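Local coordinates for GH26A (Muricauda sp. MAR_2010_75, PDB 6Q75), which belongs to glycoside hydrolase family 26 and probably hydrolyses internal glycosidic bonds of polysaccharides such as beta-mannans, at residues K93-K98 against K161-A166; I170-Y175 against K199-R204; N179-W182 against G186-K189; S294-W299 against K313-Y318. One frame throughout, in Å; residues are numbered along the deposited sequence.

Overall arrangement
Three of the contacts involve the strands and helices of the (beta/alpha)8 barrel of family 26, and interaction 3 a strand-end loop. Interaction 1 joins two neighbouring outer helices, 88-100 and 144-165; interaction 2 sets strand 170-173 against helix 194-208, and interaction 3 lies inside the loop that interaction 2 closes. Interaction 4 comes last along the chain, where strand 293-299 meets helix 309-316. Interactions 1 and 2 have centres 18 Å apart and touch through Leu163 and Ile170. Interactions 2 and 4, about 26 Å apart between centres, meet across the barrel interior through Leu171 with Trp295 and Arg173 with Met297. Interactions 2 and 4 thus join wall to helix layer, interaction 1 joins helix to helix, and interaction 3 shapes the rim.

Interaction 1: K93-K98 against K161-A166; sequences KEAIDK and KKLQEA
Leu163 CD2 packs against Ala95 CB at 3.8 Å and against the CG1 methylene of Ile96, so one methyl is shared by two residues of the facing helix. Ile96 in turn lays its longer branch against Ala166, whose CB is 3.8 Å from Ile96 CG1 and equally close to its CD1. The CB of Ile96 does not aim straight at the partner helix; the branch gets there because CG1 stands anti to the carbonyl carbon (chi1 -72°) and CD1 continues outward from it. The backbones come close, with Ile96 CA and Leu163 CA 7.2 Å apart, which the small Ala95 and Ala166 probably help to allow. Val92, one turn before Ile96, extends the same face and also touches Leu163.

The backbone bond from Ala166 N to Lys162 O, 3.1 Å long, fixes Ala166 at the end of its helix.

The salt bridge between Lys98 and Glu94 lies away from the interface. Lys98 NZ is 3.0 Å from Glu94 OE2, meeting the oxygen on its anti side and 34° out of the carboxylate plane. Glu101 is a second partner for the lysine, and Ser58 for the glutamate.

With methyl and methylene groups alone meeting across the interface, adhesion between these neighbouring barrel helices rests on shape and the exclusion of water, not on directional bonds.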
loop_
_atom_site.group_PDB
_atom_site.type_symbol
_atom_site.label_atom_id
_atom_site.label_comp_id
_atom_site.label_asym_id
_atom_site.label_seq_id
_atom_site.Cartn_x
_atom_site.Cartn_y
_atom_site.Cartn_z
ATOM N N LYS A 93 -14.969 9.880 0.567
ATOM C CA LYS A 93 -16.084 10.039 -0.359
ATOM C C LYS A 93 -15.766 9.417 -1.705
ATOM O O LYS A 93 -16.625 8.778 -2.319
ATOM C CB LYS A 93 -16.427 11.515 -0.547
ATOM C CG LYS A 93 -17.712 11.752 -1.349
ATOM N N GLU A 94 -14.540 9.580 -2.174
ATOM C CA GLU A 94 -14.234 8.987 -3.469
ATOM C C GLU A 94 -13.991 7.486 -3.354
ATOM O O GLU A 94 -14.338 6.744 -4.280
ATOM C CB GLU A 94 -13.049 9.710 -4.119
ATOM C CG GLU A 94 -12.727 9.151 -5.507
ATOM C CD GLU A 94 -13.743 9.575 -6.562
ATOM O OE1 GLU A 94 -14.658 10.364 -6.243
ATOM O OE2 GLU A 94 -13.629 9.127 -7.727
ATOM N N ALA A 95 -13.443 7.016 -2.224
ATOM C CA ALA A 95 -13.266 5.574 -2.050
ATOM C C ALA A 95 -14.611 4.858 -2.032
ATOM O O ALA A 95 -14.752 3.775 -2.611
ATOM C CB ALA A 95 -12.501 5.272 -0.762
ATOM N N ILE A 96 -15.608 5.431 -1.341
ATOM C CA ILE A 96 -16.927 4.801 -1.336
ATOM C C ILE A 96 -17.521 4.810 -2.737
ATOM O O ILE A 96 -18.077 3.802 -3.193
ATOM C CB ILE A 96 -17.852 5.479 -0.318
ATOM C CG1 ILE A 96 -17.422 5.108 1.101
ATOM C CG2 ILE A 96 -19.293 5.071 -0.536
ATOM C CD1 ILE A 96 -17.927 6.090 2.178
ATOM N N ASP A 97 -17.405 5.937 -3.449
ATOM C CA ASP A 97 -17.899 5.966 -4.824
ATOM C C ASP A 97 -17.198 4.923 -5.689
ATOM O O ASP A 97 -17.858 4.219 -6.459
ATOM C CB ASP A 97 -17.714 7.351 -5.470
ATOM C CG ASP A 97 -18.759 8.382 -5.013
ATOM O OD1 ASP A 97 -19.702 8.020 -4.276
ATOM O OD2 ASP A 97 -18.658 9.555 -5.453
ATOM N N LYS A 98 -15.860 4.811 -5.586
ATOM C CA LYS A 98 -15.139 3.849 -6.421
ATOM C C LYS A 98 -15.515 2.417 -6.069
ATOM O O LYS A 98 -15.737 1.593 -6.964
ATOM C CB LYS A 98 -13.632 4.069 -6.302
ATOM C CG LYS A 98 -13.153 5.258 -7.104
ATOM C CD LYS A 98 -13.091 4.910 -8.591
ATOM C CE LYS A 98 -12.972 6.145 -9.458
ATOM N NZ LYS A 98 -14.253 6.871 -9.608
ATOM N N LYS A 161 -12.797 4.121 9.862
ATOM C CA LYS A 161 -14.009 3.655 10.519
ATOM C C LYS A 161 -15.244 4.031 9.715
ATOM O O LYS A 161 -16.212 3.268 9.667
ATOM C CB LYS A 161 -14.103 4.282 11.915
ATOM C CG LYS A 161 -13.423 3.532 13.026
ATOM C CD LYS A 161 -13.398 4.435 14.279
ATOM C CE LYS A 161 -13.126 3.666 15.559
ATOM N NZ LYS A 161 -13.102 4.594 16.743
ATOM N N LYS A 162 -15.218 5.183 9.048
ATOM C CA LYS A 162 -16.313 5.517 8.147
ATOM C C LYS A 162 -16.361 4.541 6.970
ATOM O O LYS A 162 -17.446 4.130 6.530
ATOM C CB LYS A 162 -16.157 6.957 7.665
ATOM C CG LYS A 162 -17.237 7.416 6.715
ATOM N N LEU A 163 -15.197 4.126 6.480
ATOM C CA LEU A 163 -15.166 3.144 5.393
ATOM C C LEU A 163 -15.684 1.782 5.860
ATOM O O LEU A 163 -16.371 1.086 5.109
ATOM C CB LEU A 163 -13.742 3.050 4.840
ATOM C CG LEU A 163 -13.339 4.282 4.023
ATOM C CD1 LEU A 163 -11.836 4.371 3.878
ATOM C CD2 LEU A 163 -13.975 4.228 2.636
ATOM N N GLN A 164 -15.397 1.397 7.103
ATOM C CA GLN A 164 -15.951 0.149 7.623
ATOM C C GLN A 164 -17.477 0.202 7.678
ATOM O O GLN A 164 -18.153 -0.779 7.349
ATOM C CB GLN A 164 -15.393 -0.140 9.015
ATOM C CG GLN A 164 -15.960 -1.398 9.646
ATOM C CD GLN A 164 -15.110 -1.899 10.806
ATOM O OE1 GLN A 164 -14.478 -2.959 10.739
ATOM N NE2 GLN A 164 -15.082 -1.118 11.881
ATOM N N GLU A 165 -18.032 1.331 8.129
ATOM C CA GLU A 165 -19.483 1.485 8.193
ATOM C C GLU A 165 -20.118 1.415 6.806
ATOM O O GLU A 165 -21.267 0.990 6.673
ATOM C CB GLU A 165 -19.822 2.807 8.895
ATOM C CG GLU A 165 -21.180 3.412 8.552
ATOM C CD GLU A 165 -21.299 4.878 8.964
ATOM O OE1 GLU A 165 -21.000 5.198 10.136
ATOM O OE2 GLU A 165 -21.696 5.713 8.114
ATOM N N ALA A 166 -19.398 1.830 5.766
ATOM C CA ALA A 166 -19.854 1.650 4.390
ATOM C C ALA A 166 -19.542 0.266 3.835
ATOM O O ALA A 166 -19.852 0.009 2.665
ATOM C CB ALA A 166 -19.220 2.710 3.479
#

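Interaction 2: I170-Y175 against K199-R204; sequences ILWRPY and KQLYDR
Leu201 pushes its CD2 methyl over Pro174, 3.5 Å from the ring carbon CB and 3.7 Å from CG. The same methyl reaches Tyr175, coming within 3.7 Å of CE2, and lies more loosely beside Trp172, 4.2 Å from NE1. One methyl therefore sits among three side chains, meeting both aromatic rings at a slant. With chi1 at -179°, the Leu201 branch extends away from its own N and out from the helix toward the strand end.

Within 170-175, Pro174 CB rests on one face of the Trp172 indole, 3.5 Å above its plane and displaced toward the rim. Tyr175 adopts a left-handed backbone conformation, and its hydroxyl is hydrogen-bonded to Trp149 NE1, tying the phenol to helix 144-165. That helix also lends Val153 to the cover of Leu201, while Trp198, one turn back, adds to that of Pro174. The contact is wholly buried.

Leu201, set against Trp172 of the strand and the two residues Pro174 and Tyr175 farther along the chain, is one of the helix side chains that pack the outer layer on the barrel wall. Strand 170-173, helix 194-208 and the adjacent parallel strand 214-221 form a beta-alpha-beta crossover, the repeating element of a (beta/alpha)8 barrel.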
loop_
_atom_site.group_PDB
_atom_site.type_symbol
_atom_site.label_atom_id
_atom_site.label_comp_id
_atom_site.label_asym_id
_atom_site.label_seq_id
_atom_site.Cartn_x
_atom_site.Cartn_y
_atom_site.Cartn_z
ATOM N N ILE A 170 -10.334 -2.616 2.710
ATOM C CA ILE A 170 -9.233 -1.736 2.304
ATOM C C ILE A 170 -7.937 -2.533 2.204
ATOM O O ILE A 170 -7.538 -3.189 3.165
ATOM C CB ILE A 170 -9.067 -0.572 3.301
ATOM C CG1 ILE A 170 -10.407 0.153 3.494
ATOM C CG2 ILE A 170 -7.897 0.361 2.890
ATOM C CD1 ILE A 170 -10.894 0.891 2.284
ATOM N N LEU A 171 -7.258 -2.472 1.039
ATOM C CA LEU A 171 -5.875 -2.931 1.012
ATOM C C LEU A 171 -5.020 -1.845 1.659
ATOM O O LEU A 171 -4.674 -0.843 1.020
ATOM C CB LEU A 171 -5.427 -3.204 -0.431
ATOM C CG LEU A 171 -6.227 -4.321 -1.105
ATOM C CD1 LEU A 171 -5.930 -4.334 -2.623
ATOM C CD2 LEU A 171 -5.901 -5.700 -0.505
ATOM N N TRP A 172 -4.691 -2.020 2.948
ATOM C CA TRP A 172 -4.086 -0.978 3.770
ATOM C C TRP A 172 -2.570 -1.162 3.791
ATOM O O TRP A 172 -2.091 -2.233 4.172
ATOM C CB TRP A 172 -4.694 -1.082 5.178
ATOM C CG TRP A 172 -4.097 -0.266 6.249
ATOM C CD1 TRP A 172 -3.595 -0.721 7.440
ATOM C CD2 TRP A 172 -3.979 1.163 6.281
ATOM N NE1 TRP A 172 -3.142 0.337 8.203
ATOM C CE2 TRP A 172 -3.382 1.503 7.524
ATOM C CE3 TRP A 172 -4.317 2.187 5.382
ATOM C CZ2 TRP A 172 -3.104 2.820 7.892
ATOM C CZ3 TRP A 172 -4.019 3.502 5.736
ATOM C CH2 TRP A 172 -3.441 3.805 7.005
ATOM N N ARG A 173 -1.804 -0.143 3.325
ATOM C CA ARG A 173 -0.352 -0.260 3.157
ATOM C C ARG A 173 0.349 0.851 3.941
ATOM O O ARG A 173 0.789 1.856 3.373
ATOM C CB ARG A 173 0.050 -0.250 1.667
ATOM C CG ARG A 173 -1.026 -0.802 0.709
ATOM C CD ARG A 173 -0.428 -1.055 -0.685
ATOM N NE ARG A 173 0.416 0.068 -1.123
ATOM C CZ ARG A 173 -0.065 1.213 -1.606
ATOM N NH1 ARG A 173 0.774 2.180 -1.961
ATOM N NH2 ARG A 173 -1.384 1.408 -1.712
ATOM N N PRO A 174 0.412 0.735 5.272
ATOM C CA PRO A 174 1.083 1.756 6.082
ATOM C C PRO A 174 2.607 1.608 6.129
ATOM O O PRO A 174 3.162 0.511 6.032
ATOM C CB PRO A 174 0.470 1.524 7.474
ATOM C CG PRO A 174 0.314 -0.021 7.516
ATOM C CD PRO A 174 -0.047 -0.420 6.047
ATOM N N TYR A 175 3.278 2.740 6.342
ATOM C CA TYR A 175 4.722 2.785 6.608
ATOM C C TYR A 175 5.492 1.999 5.541
ATOM O O TYR A 175 6.324 1.138 5.839
ATOM C CB TYR A 175 5.048 2.264 7.993
ATOM C CG TYR A 175 4.430 3.081 9.115
ATOM C CD1 TYR A 175 4.627 4.469 9.199
ATOM C CD2 TYR A 175 3.663 2.471 10.095
ATOM C CE1 TYR A 175 4.057 5.225 10.239
ATOM C CE2 TYR A 175 3.104 3.223 11.152
ATOM C CZ TYR A 175 3.301 4.590 11.201
ATOM O OH TYR A 175 2.738 5.330 12.234
ATOM N N LYS A 199 3.527 -3.408 14.852
ATOM C CA LYS A 199 2.625 -4.054 15.801
ATOM C C LYS A 199 1.855 -3.037 16.631
ATOM O O LYS A 199 0.694 -3.278 16.986
ATOM C CB LYS A 199 3.413 -4.991 16.709
ATOM C CG LYS A 199 4.090 -6.150 15.975
ATOM C CD LYS A 199 5.035 -6.838 16.931
ATOM C CE LYS A 199 6.154 -7.590 16.242
ATOM N NZ LYS A 199 7.098 -8.060 17.309
ATOM N N GLN A 200 2.479 -1.899 16.943
ATOM C CA GLN A 200 1.787 -0.853 17.697
ATOM C C GLN A 200 0.660 -0.239 16.872
ATOM O O GLN A 200 -0.432 0.037 17.391
ATOM C CB GLN A 200 2.780 0.225 18.145
ATOM C CG GLN A 200 2.214 1.229 19.142
ATOM C CD GLN A 200 3.298 2.165 19.671
ATOM O OE1 GLN A 200 3.388 3.334 19.272
ATOM N NE2 GLN A 200 4.142 1.643 20.530
ATOM N N LEU A 201 0.909 -0.000 15.585
ATOM C CA LEU A 201 -0.157 0.489 14.722
ATOM C C LEU A 201 -1.253 -0.561 14.595
ATOM O O LEU A 201 -2.446 -0.237 14.614
ATOM C CB LEU A 201 0.402 0.848 13.339
ATOM C CG LEU A 201 -0.655 1.405 12.366
ATOM C CD1 LEU A 201 -1.055 2.801 12.794
ATOM C CD2 LEU A 201 -0.122 1.468 10.928
ATOM N N TYR A 202 -0.858 -1.827 14.452
ATOM C CA TYR A 202 -1.837 -2.900 14.318
ATOM C C TYR A 202 -2.735 -2.944 15.542
ATOM O O TYR A 202 -3.967 -2.984 15.425
ATOM C CB TYR A 202 -1.114 -4.231 14.115
ATOM C CG TYR A 202 -2.041 -5.374 13.788
ATOM C CD1 TYR A 202 -2.744 -6.008 14.796
ATOM C CD2 TYR A 202 -2.205 -5.826 12.474
ATOM C CE1 TYR A 202 -3.600 -7.047 14.535
ATOM C CE2 TYR A 202 -3.074 -6.893 12.201
ATOM C CZ TYR A 202 -3.759 -7.493 13.237
ATOM O OH TYR A 202 -4.635 -8.549 13.022
ATOM N N ASP A 203 -2.123 -2.927 16.728
ATOM C CA ASP A 203 -2.899 -2.928 17.963
ATOM C C ASP A 203 -3.853 -1.738 18.013
ATOM O O ASP A 203 -5.016 -1.885 18.415
ATOM C CB ASP A 203 -1.951 -2.937 19.169
ATOM C CG ASP A 203 -2.685 -2.926 20.508
ATOM O OD1 ASP A 203 -3.381 -3.914 20.846
ATOM O OD2 ASP A 203 -2.545 -1.918 21.231
ATOM N N ARG A 204 -3.389 -0.544 17.641
ATOM C CA ARG A 204 -4.282 0.602 17.776
ATOM C C ARG A 204 -5.440 0.515 16.792
ATOM O O ARG A 204 -6.581 0.811 17.127
ATOM C CB ARG A 204 -3.530 1.918 17.584
ATOM C CG ARG A 204 -4.465 3.118 17.849
ATOM C CD ARG A 204 -3.774 4.380 18.360
ATOM N NE ARG A 204 -4.753 5.322 18.923
ATOM C CZ ARG A 204 -5.099 5.382 20.209
ATOM N NH1 ARG A 204 -4.541 4.567 21.096
ATOM N NH2 ARG A 204 -6.000 6.269 20.622
#

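Interaction 3: N179-W182 against G186-K189; sequences NGVW and GNKK
Val181 and Asn187 lie side by side and point the same way, with Val181 CG1 4.1 Å from both CB and ND2 of the asparagine. A chi1 of -169° extends the Asn187 side chain away from its own N and lays it alongside the valine, and chi2 (29°) turns OD1 to Lys189. The ammonium of Lys189 curls back to donate a 2.9 Å bond from NZ to Asn187 OD1, in the carbonyl plane on a lone pair; it also makes a cation-pi contact with Tyr232. Cutting Asn187 back to an alanine is likely to leave this ammonium without its amide acceptor and to bare the part of Val181 CG1 that ND2 covers.

Next to this pair the two backbones come close. Gly180 O is 3.1 Å from Gly186 CA, a CH...O contact bent to 125° at the hydrogen, and a CB on Gly186 would run into that oxygen. Gly180 CA also lies over one face of the Trp182 indole. Lys188 NZ grips Gly186 O at 2.8 Å and Trp184 O as well, bracing the turn.

Trp182 NE1 is hydrogen-bonded to Glu177 OE1, and the whole double-back belongs to the loop following the barrel strand 170-173, on the rim where (beta/alpha)8 glycoside hydrolases carry the active-site cleft.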
loop_
_atom_site.group_PDB
_atom_site.type_symbol
_atom_site.label_atom_id
_atom_site.label_comp_id
_atom_site.label_asym_id
_atom_site.label_seq_id
_atom_site.Cartn_x
_atom_site.Cartn_y
_atom_site.Cartn_z
ATOM N N ASN A 179 12.193 -0.688 4.318
ATOM C CA ASN A 179 13.572 -1.148 4.229
ATOM C C ASN A 179 14.473 -0.103 3.595
ATOM O O ASN A 179 15.697 -0.280 3.585
ATOM C CB ASN A 179 13.660 -2.484 3.461
ATOM C CG ASN A 179 13.063 -2.409 2.061
ATOM O OD1 ASN A 179 12.093 -1.697 1.825
ATOM N ND2 ASN A 179 13.659 -3.152 1.114
ATOM N N GLY A 180 13.898 0.998 3.108
ATOM C CA GLY A 180 14.703 2.066 2.552
ATOM C C GLY A 180 15.212 2.998 3.629
ATOM O O GLY A 180 14.727 3.010 4.771
ATOM N N VAL A 181 16.206 3.815 3.253
ATOM C CA VAL A 181 16.793 4.765 4.190
ATOM C C VAL A 181 16.146 6.146 4.124
ATOM O O VAL A 181 16.493 7.020 4.933
ATOM C CB VAL A 181 18.318 4.912 3.980
ATOM C CG1 VAL A 181 19.004 3.555 4.149
ATOM C CG2 VAL A 181 18.633 5.508 2.571
ATOM N N TRP A 182 15.168 6.359 3.249
ATOM C CA TRP A 182 14.736 7.726 2.979
ATOM C C TRP A 182 13.618 8.233 3.884
ATOM O O TRP A 182 13.606 9.426 4.210
ATOM C CB TRP A 182 14.299 7.864 1.519
ATOM C CG TRP A 182 13.519 6.716 0.935
ATOM C CD1 TRP A 182 12.154 6.604 0.865
ATOM C CD2 TRP A 182 14.054 5.543 0.304
ATOM N NE1 TRP A 182 11.810 5.432 0.215
ATOM C CE2 TRP A 182 12.956 4.762 -0.128
ATOM C CE3 TRP A 182 15.350 5.067 0.082
ATOM C CZ2 TRP A 182 13.117 3.528 -0.777
ATOM C CZ3 TRP A 182 15.519 3.849 -0.584
ATOM C CH2 TRP A 182 14.404 3.088 -0.994
ATOM N N GLY A 186 12.157 4.435 8.085
ATOM C CA GLY A 186 12.931 3.484 7.315
ATOM C C GLY A 186 14.216 3.053 7.988
ATOM O O GLY A 186 14.773 3.755 8.840
ATOM N N ASN A 187 14.676 1.867 7.585
ATOM C CA ASN A 187 15.920 1.272 8.076
ATOM C C ASN A 187 16.015 1.270 9.603
ATOM O O ASN A 187 17.037 1.629 10.178
ATOM C CB ASN A 187 17.133 1.996 7.488
ATOM C CG ASN A 187 18.424 1.254 7.746
ATOM O OD1 ASN A 187 18.434 0.037 7.854
ATOM N ND2 ASN A 187 19.523 1.989 7.852
ATOM N N LYS A 188 14.943 0.827 10.273
ATOM C CA LYS A 188 14.922 0.669 11.725
ATOM C C LYS A 188 15.000 -0.827 12.013
ATOM O O LYS A 188 13.991 -1.530 11.986
ATOM C CB LYS A 188 13.681 1.298 12.313
ATOM C CG LYS A 188 13.569 2.787 12.000
ATOM C CD LYS A 188 14.625 3.616 12.772
ATOM C CE LYS A 188 14.478 5.118 12.453
ATOM N NZ LYS A 188 14.867 5.504 11.073
ATOM N N LYS A 189 16.208 -1.321 12.245
ATOM C CA LYS A 189 16.384 -2.761 12.395
ATOM C C LYS A 189 16.161 -3.227 13.837
ATOM O O LYS A 189 16.119 -2.437 14.786
ATOM C CB LYS A 189 17.776 -3.179 11.899
ATOM C CG LYS A 189 17.958 -2.975 10.365
ATOM C CD LYS A 189 19.126 -3.788 9.817
ATOM C CE LYS A 189 19.390 -3.539 8.318
ATOM N NZ LYS A 189 20.127 -2.250 8.067
#

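Interaction 4: S294-W299 against K313-Y318; sequences SWFMVW and KEVYGY
Phe296 sends its ring from strand 293-299 out to helix 309-316. Its CB already points at the helix. CG then takes the position between the backbone N and the carbonyl carbon (chi1 63°), and the outer end of the ring still spans the gap between strand and helix, whose closest CA atoms in these segments, those of Phe296 and Val315, are 10.7 Å apart. The side chain also touches Ala48 of strand 46-51 and Leu281, its neighbours in and beside the barrel wall. Farther out along the ring, CE2 lies 3.8 Å from Val315 CG1, and CZ is almost as close to the same methyl, which approaches the ring at a slant. At the tip, CZ also meets Tyr316 CE1 at 4.1 Å. That tyrosine carbon comes to the edge of the phenylalanine ring, near its plane, so the two rings are not stacked face on face. Tyr316 reaches inward by its ring end and touches Pro72 too.

The backbone O of Val315 accepts from Tyr318 N at 3.2 Å and is hydrogen-bonded to Thr321 OG1. Glu314, which takes no part in the contact, pairs with Arg311 and Arg283.

Carbon meets carbon throughout this small, buried patch. Between strand 293-299 and helix 309-316, across these two segments, the contact therefore rests on dispersion and the exclusion of water.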
loop_
_atom_site.group_PDB
_atom_site.type_symbol
_atom_site.label_atom_id
_atom_site.label_comp_id
_atom_site.label_asym_id
_atom_site.label_seq_id
_atom_site.Cartn_x
_atom_site.Cartn_y
_atom_site.Cartn_z
ATOM N N SER A 294 -0.004 -10.268 -7.584
ATOM C CA SER A 294 -1.461 -10.261 -7.560
ATOM C C SER A 294 -2.062 -8.982 -8.093
ATOM O O SER A 294 -3.201 -9.011 -8.561
ATOM C CB SER A 294 -1.978 -10.460 -6.129
ATOM O OG SER A 294 -1.364 -11.587 -5.552
ATOM N N TRP A 295 -1.356 -7.862 -7.980
ATOM C CA TRP A 295 -1.776 -6.620 -8.609
ATOM C C TRP A 295 -0.532 -5.786 -8.845
ATOM O O TRP A 295 0.551 -6.088 -8.338
ATOM C CB TRP A 295 -2.846 -5.845 -7.785
ATOM C CG TRP A 295 -2.358 -5.125 -6.558
ATOM C CD1 TRP A 295 -1.740 -3.884 -6.495
ATOM C CD2 TRP A 295 -2.495 -5.575 -5.198
ATOM N NE1 TRP A 295 -1.478 -3.561 -5.164
ATOM C CE2 TRP A 295 -1.922 -4.587 -4.363
ATOM C CE3 TRP A 295 -3.033 -6.727 -4.610
ATOM C CZ2 TRP A 295 -1.881 -4.713 -2.955
ATOM C CZ3 TRP A 295 -2.970 -6.863 -3.204
ATOM C CH2 TRP A 295 -2.409 -5.848 -2.403
ATOM N N PHE A 296 -0.685 -4.766 -9.681
ATOM C CA PHE A 296 0.297 -3.702 -9.791
ATOM C C PHE A 296 -0.447 -2.394 -9.608
ATOM O O PHE A 296 -1.642 -2.324 -9.891
ATOM C CB PHE A 296 1.033 -3.741 -11.152
ATOM C CG PHE A 296 0.146 -3.513 -12.341
ATOM C CD1 PHE A 296 -0.289 -2.231 -12.692
ATOM C CD2 PHE A 296 -0.189 -4.571 -13.178
ATOM C CE1 PHE A 296 -1.080 -2.021 -13.835
ATOM C CE2 PHE A 296 -0.985 -4.370 -14.308
ATOM C CZ PHE A 296 -1.423 -3.092 -14.644
ATOM N N MET A 297 0.260 -1.350 -9.140
ATOM C CA MET A 297 -0.355 -0.033 -8.997
ATOM C C MET A 297 0.601 1.012 -9.556
ATOM O O MET A 297 1.636 1.289 -8.947
ATOM C CB MET A 297 -0.683 0.277 -7.521
ATOM C CG MET A 297 -1.526 1.533 -7.430
ATOM S SD MET A 297 -1.806 2.160 -5.761
ATOM C CE MET A 297 -0.129 2.569 -5.260
ATOM N N VAL A 298 0.267 1.580 -10.719
ATOM C CA VAL A 298 1.112 2.609 -11.313
ATOM C C VAL A 298 1.016 3.902 -10.517
ATOM O O VAL A 298 -0.062 4.284 -10.032
ATOM C CB VAL A 298 0.730 2.825 -12.784
ATOM C CG1 VAL A 298 1.565 3.935 -13.390
ATOM C CG2 VAL A 298 0.949 1.554 -13.535
ATOM N N TRP A 299 2.152 4.570 -10.350
ATOM C CA TRP A 299 2.224 5.769 -9.516
ATOM C C TRP A 299 1.791 6.987 -10.320
ATOM O O TRP A 299 2.563 7.512 -11.113
ATOM C CB TRP A 299 3.637 5.965 -8.988
ATOM C CG TRP A 299 3.673 7.082 -7.967
ATOM C CD1 TRP A 299 4.070 8.369 -8.169
ATOM C CD2 TRP A 299 3.212 7.008 -6.609
ATOM N NE1 TRP A 299 3.940 9.093 -7.000
ATOM C CE2 TRP A 299 3.406 8.279 -6.032
ATOM C CE3 TRP A 299 2.689 5.977 -5.816
ATOM C CZ2 TRP A 299 3.071 8.558 -4.693
ATOM C CZ3 TRP A 299 2.364 6.254 -4.499
ATOM C CH2 TRP A 299 2.554 7.536 -3.951
ATOM N N LYS A 313 -1.467 -0.299 -23.217
ATOM C CA LYS A 313 -2.465 -1.142 -23.863
ATOM C C LYS A 313 -2.016 -2.602 -23.935
ATOM O O LYS A 313 -2.843 -3.512 -23.805
ATOM C CB LYS A 313 -2.766 -0.587 -25.263
ATOM C CG LYS A 313 -3.419 0.799 -25.237
ATOM C CD LYS A 313 -3.467 1.464 -26.622
ATOM C CE LYS A 313 -3.881 0.508 -27.701
ATOM N NZ LYS A 313 -3.718 1.091 -29.069
ATOM N N GLU A 314 -0.722 -2.847 -24.155
ATOM C CA GLU A 314 -0.206 -4.217 -24.154
ATOM C C GLU A 314 -0.436 -4.901 -22.809
ATOM O O GLU A 314 -0.798 -6.088 -22.750
ATOM C CB GLU A 314 1.283 -4.203 -24.490
ATOM C CG GLU A 314 1.941 -5.567 -24.545
ATOM C CD GLU A 314 3.462 -5.473 -24.627
ATOM O OE1 GLU A 314 4.071 -4.705 -23.858
ATOM O OE2 GLU A 314 4.054 -6.159 -25.479
ATOM N N VAL A 315 -0.178 -4.181 -21.720
ATOM C CA VAL A 315 -0.291 -4.757 -20.382
ATOM C C VAL A 315 -1.753 -4.864 -19.971
ATOM O O VAL A 315 -2.206 -5.909 -19.486
ATOM C CB VAL A 315 0.530 -3.921 -19.386
ATOM C CG1 VAL A 315 0.270 -4.359 -17.942
ATOM C CG2 VAL A 315 2.029 -3.995 -19.707
ATOM N N TYR A 316 -2.527 -3.796 -20.181
ATOM C CA TYR A 316 -3.953 -3.876 -19.889
ATOM C C TYR A 316 -4.650 -4.922 -20.753
ATOM O O TYR A 316 -5.651 -5.500 -20.327
ATOM C CB TYR A 316 -4.614 -2.519 -20.081
ATOM C CG TYR A 316 -4.586 -1.666 -18.824
ATOM C CD1 TYR A 316 -3.384 -1.281 -18.250
ATOM C CD2 TYR A 316 -5.756 -1.250 -18.229
ATOM C CE1 TYR A 316 -3.348 -0.486 -17.095
ATOM C CE2 TYR A 316 -5.740 -0.468 -17.093
ATOM C CZ TYR A 316 -4.547 -0.094 -16.526
ATOM O OH TYR A 316 -4.587 0.679 -15.398
ATOM N N GLY A 317 -4.160 -5.166 -21.975
ATOM C CA GLY A 317 -4.787 -6.135 -22.856
ATOM C C GLY A 317 -4.305 -7.565 -22.721
ATOM O O GLY A 317 -4.841 -8.465 -23.383
ATOM N N TYR A 318 -3.280 -7.788 -21.907
ATOM C CA TYR A 318 -2.754 -9.125 -21.670
ATOM C C TYR A 318 -3.830 -10.019 -21.059
ATOM O O TYR A 318 -4.606 -9.592 -20.199
ATOM C CB TYR A 318 -1.539 -9.004 -20.749
ATOM C CG TYR A 318 -0.810 -10.261 -20.332
ATOM C CD1 TYR A 318 -0.300 -11.174 -21.252
ATOM C CD2 TYR A 318 -0.618 -10.515 -18.981
ATOM C CE1 TYR A 318 0.379 -12.323 -20.814
ATOM C CE2 TYR A 318 0.048 -11.631 -18.545
ATOM C CZ TYR A 318 0.544 -12.534 -19.450
ATOM O OH TYR A 318 1.198 -13.642 -18.946
#